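Local atomic coordinates of uncharacterized protein DUF1344 (Bacteroides vulgatus ATCC 8482, PDB entry 3K6O), a protein that is of unknown function but belongs to the NigD-like family, joining an N-terminal OB domain to a C-terminal beta sandwich. Residues N62-E67 against R78-T83. Sequence-based numbering, arbitrary orientation.
Sequences NYSFLE and RLNDYT
Asn80 lays its side-chain amide across the neighbouring strand and gives both N-H bonds of ND2 to it. For one, ND2 of Asn80 lies 2.8 Å from OD1 of Asn62. For the other, ND2 of Asn80 lies 3.0 Å from OG of Ser64. Both acceptors lie in the amide plane of Asn80, and both bonds are nearly straight. The two asparagine amides stand almost at right angles, 87° apart. The donor comes to OD1 of Asn62 from above its carbonyl plane, 50° out of it, and not along a lone pair. Asn62 has CG anti to its own N (chi1 180°), which carries OD1 over to Asn80.

The oxygen of the Asn80 amide is used too. NE of Arg78 bonds to OD1 of Asn80 at 3.0 Å, in the carbonyl plane and at the edge of the guanidinium. Three bonds thus fix the rotation of the amide. NE of Arg78 can only donate, which supports the oxygen being on its side. The arginine chain bends at chi3 and brings one guanidinium face over CB of Ser64. CD2 of Leu66 lies 3.7 Å from NH1 of Arg78, which also bonds to Gln45.

On the opposite face of the hairpin from Asn62, Ser64 and Arg78, CD1 of Leu79 meets the ring edge of Tyr63 at CE1, 3.8 Å away. The Tyr63 hydroxyl reaches on to the backbone of Ala18.

Ser64 and Arg78 form a hydrogen-bonded antiparallel pair. Beyond it, Asn80 and Asp81 both face Asn62. This is a classic beta bulge in the hairpin of strands 58-66 and 75-93, within the OB domain.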
loop_
_atom_site.group_PDB
_atom_site.type_symbol
_atom_site.label_atom_id
_atom_site.label_comp_id
_atom_site.label_asym_id
_atom_site.label_seq_id
_atom_site.Cartn_x
_atom_site.Cartn_y
_atom_site.Cartn_z
ATOM N N ASN A 62 2.789 -8.795 -11.705
ATOM C CA ASN A 62 2.251 -9.977 -12.341
ATOM C C ASN A 62 3.362 -11.043 -12.436
ATOM O O ASN A 62 4.278 -10.883 -13.215
ATOM C CB ASN A 62 1.745 -9.593 -13.746
ATOM C CG ASN A 62 1.167 -10.751 -14.503
ATOM O OD1 ASN A 62 1.500 -11.914 -14.260
ATOM N ND2 ASN A 62 0.299 -10.444 -15.453
ATOM N N TYR A 63 3.251 -12.110 -11.646
ATOM C CA TYR A 63 4.276 -13.150 -11.529
ATOM C C TYR A 63 3.763 -14.493 -11.986
ATOM O O TYR A 63 2.579 -14.794 -11.840
ATOM C CB TYR A 63 4.761 -13.275 -10.065
ATOM C CG TYR A 63 4.765 -11.960 -9.328
ATOM C CD1 TYR A 63 5.613 -10.928 -9.728
ATOM C CD2 TYR A 63 3.910 -11.731 -8.269
ATOM C CE1 TYR A 63 5.617 -9.688 -9.093
ATOM C CE2 TYR A 63 3.898 -10.469 -7.600
ATOM C CZ TYR A 63 4.756 -9.462 -8.038
ATOM O OH TYR A 63 4.772 -8.237 -7.440
ATOM N N SER A 64 4.677 -15.292 -12.544
ATOM C CA SER A 64 4.482 -16.706 -12.770
ATOM C C SER A 64 5.490 -17.464 -11.942
ATOM O O SER A 64 6.712 -17.276 -12.087
ATOM C CB SER A 64 4.701 -17.078 -14.241
ATOM O OG SER A 64 3.750 -16.477 -15.101
ATOM N N PHE A 65 5.004 -18.337 -11.085
ATOM C CA PHE A 65 5.895 -19.066 -10.210
ATOM C C PHE A 65 6.351 -20.301 -10.948
ATOM O O PHE A 65 5.550 -21.181 -11.206
ATOM C CB PHE A 65 5.188 -19.418 -8.894
ATOM C CG PHE A 65 4.907 -18.241 -8.054
ATOM C CD1 PHE A 65 3.845 -17.411 -8.343
ATOM C CD2 PHE A 65 5.706 -17.934 -6.987
ATOM C CE1 PHE A 65 3.593 -16.282 -7.558
ATOM C CE2 PHE A 65 5.453 -16.813 -6.208
ATOM C CZ PHE A 65 4.397 -16.000 -6.492
ATOM N N LEU A 66 7.624 -20.340 -11.327
ATOM C CA LEU A 66 8.111 -21.381 -12.225
ATOM C C LEU A 66 8.613 -22.638 -11.507
ATOM O O LEU A 66 8.459 -23.744 -12.019
ATOM C CB LEU A 66 9.193 -20.831 -13.140
ATOM C CG LEU A 66 8.830 -19.663 -14.059
ATOM C CD1 LEU A 66 10.090 -19.191 -14.743
ATOM C CD2 LEU A 66 7.713 -19.973 -15.092
ATOM N N GLU A 67 9.218 -22.475 -10.341
ATOM C CA GLU A 67 9.721 -23.614 -9.573
ATOM C C GLU A 67 10.243 -23.162 -8.203
ATOM O O GLU A 67 10.484 -21.961 -7.970
ATOM C CB GLU A 67 10.867 -24.281 -10.355
ATOM C CG GLU A 67 12.145 -23.455 -10.281
ATOM C CD GLU A 67 12.901 -23.325 -11.574
ATOM O OE1 GLU A 67 12.610 -24.085 -12.514
ATOM O OE2 GLU A 67 13.795 -22.443 -11.651
ATOM N N ARG A 78 8.929 -15.718 -13.277
ATOM C CA ARG A 78 8.931 -14.837 -14.419
ATOM C C ARG A 78 8.171 -13.580 -14.000
ATOM O O ARG A 78 7.033 -13.660 -13.506
ATOM C CB ARG A 78 8.237 -15.474 -15.641
ATOM C CG ARG A 78 8.097 -14.531 -16.788
ATOM C CD ARG A 78 7.720 -15.183 -18.077
ATOM N NE ARG A 78 6.502 -15.963 -17.991
ATOM C CZ ARG A 78 6.436 -17.293 -18.072
ATOM N NH1 ARG A 78 7.524 -18.046 -18.217
ATOM N NH2 ARG A 78 5.257 -17.881 -17.993
ATOM N N LEU A 79 8.787 -12.433 -14.213
ATOM C CA LEU A 79 8.146 -11.156 -13.949
ATOM C C LEU A 79 7.478 -10.716 -15.247
ATOM O O LEU A 79 8.161 -10.265 -16.153
ATOM C CB LEU A 79 9.181 -10.128 -13.487
ATOM C CG LEU A 79 8.678 -8.709 -13.240
ATOM C CD1 LEU A 79 7.582 -8.677 -12.132
ATOM C CD2 LEU A 79 9.839 -7.791 -12.894
ATOM N N ASN A 80 6.153 -10.895 -15.330
ATOM C CA ASN A 80 5.386 -10.629 -16.558
ATOM C C ASN A 80 5.097 -9.138 -16.776
ATOM O O ASN A 80 5.037 -8.689 -17.893
ATOM C CB ASN A 80 4.050 -11.395 -16.563
ATOM C CG ASN A 80 4.212 -12.909 -16.411
ATOM O OD1 ASN A 80 5.036 -13.530 -17.085
ATOM N ND2 ASN A 80 3.408 -13.507 -15.527
ATOM N N ASP A 81 4.947 -8.383 -15.704
ATOM C CA ASP A 81 4.516 -6.990 -15.759
ATOM C C ASP A 81 4.471 -6.465 -14.350
ATOM O O ASP A 81 4.418 -7.251 -13.383
ATOM C CB ASP A 81 3.101 -6.890 -16.339
ATOM C CG ASP A 81 2.760 -5.513 -16.854
ATOM O OD1 ASP A 81 3.590 -4.597 -16.806
ATOM O OD2 ASP A 81 1.610 -5.348 -17.292
ATOM N N TYR A 82 4.499 -5.144 -14.221
ATOM C CA TYR A 82 4.190 -4.526 -12.954
ATOM C C TYR A 82 3.926 -3.041 -13.131
ATOM O O TYR A 82 4.126 -2.478 -14.209
ATOM C CB TYR A 82 5.333 -4.741 -11.958
ATOM C CG TYR A 82 6.621 -4.056 -12.346
ATOM C CD1 TYR A 82 7.500 -4.656 -13.205
ATOM C CD2 TYR A 82 6.947 -2.802 -11.860
ATOM C CE1 TYR A 82 8.654 -4.034 -13.569
ATOM C CE2 TYR A 82 8.108 -2.180 -12.228
ATOM C CZ TYR A 82 8.947 -2.809 -13.090
ATOM O OH TYR A 82 10.128 -2.236 -13.448
ATOM N N THR A 83 3.461 -2.413 -12.064
ATOM C CA THR A 83 3.419 -0.960 -12.003
ATOM C C THR A 83 4.002 -0.501 -10.686
ATOM O O THR A 83 3.949 -1.233 -9.691
ATOM C CB THR A 83 1.999 -0.405 -12.212
ATOM O OG1 THR A 83 2.078 1.018 -12.369
ATOM C CG2 THR A 83 1.070 -0.750 -11.029
#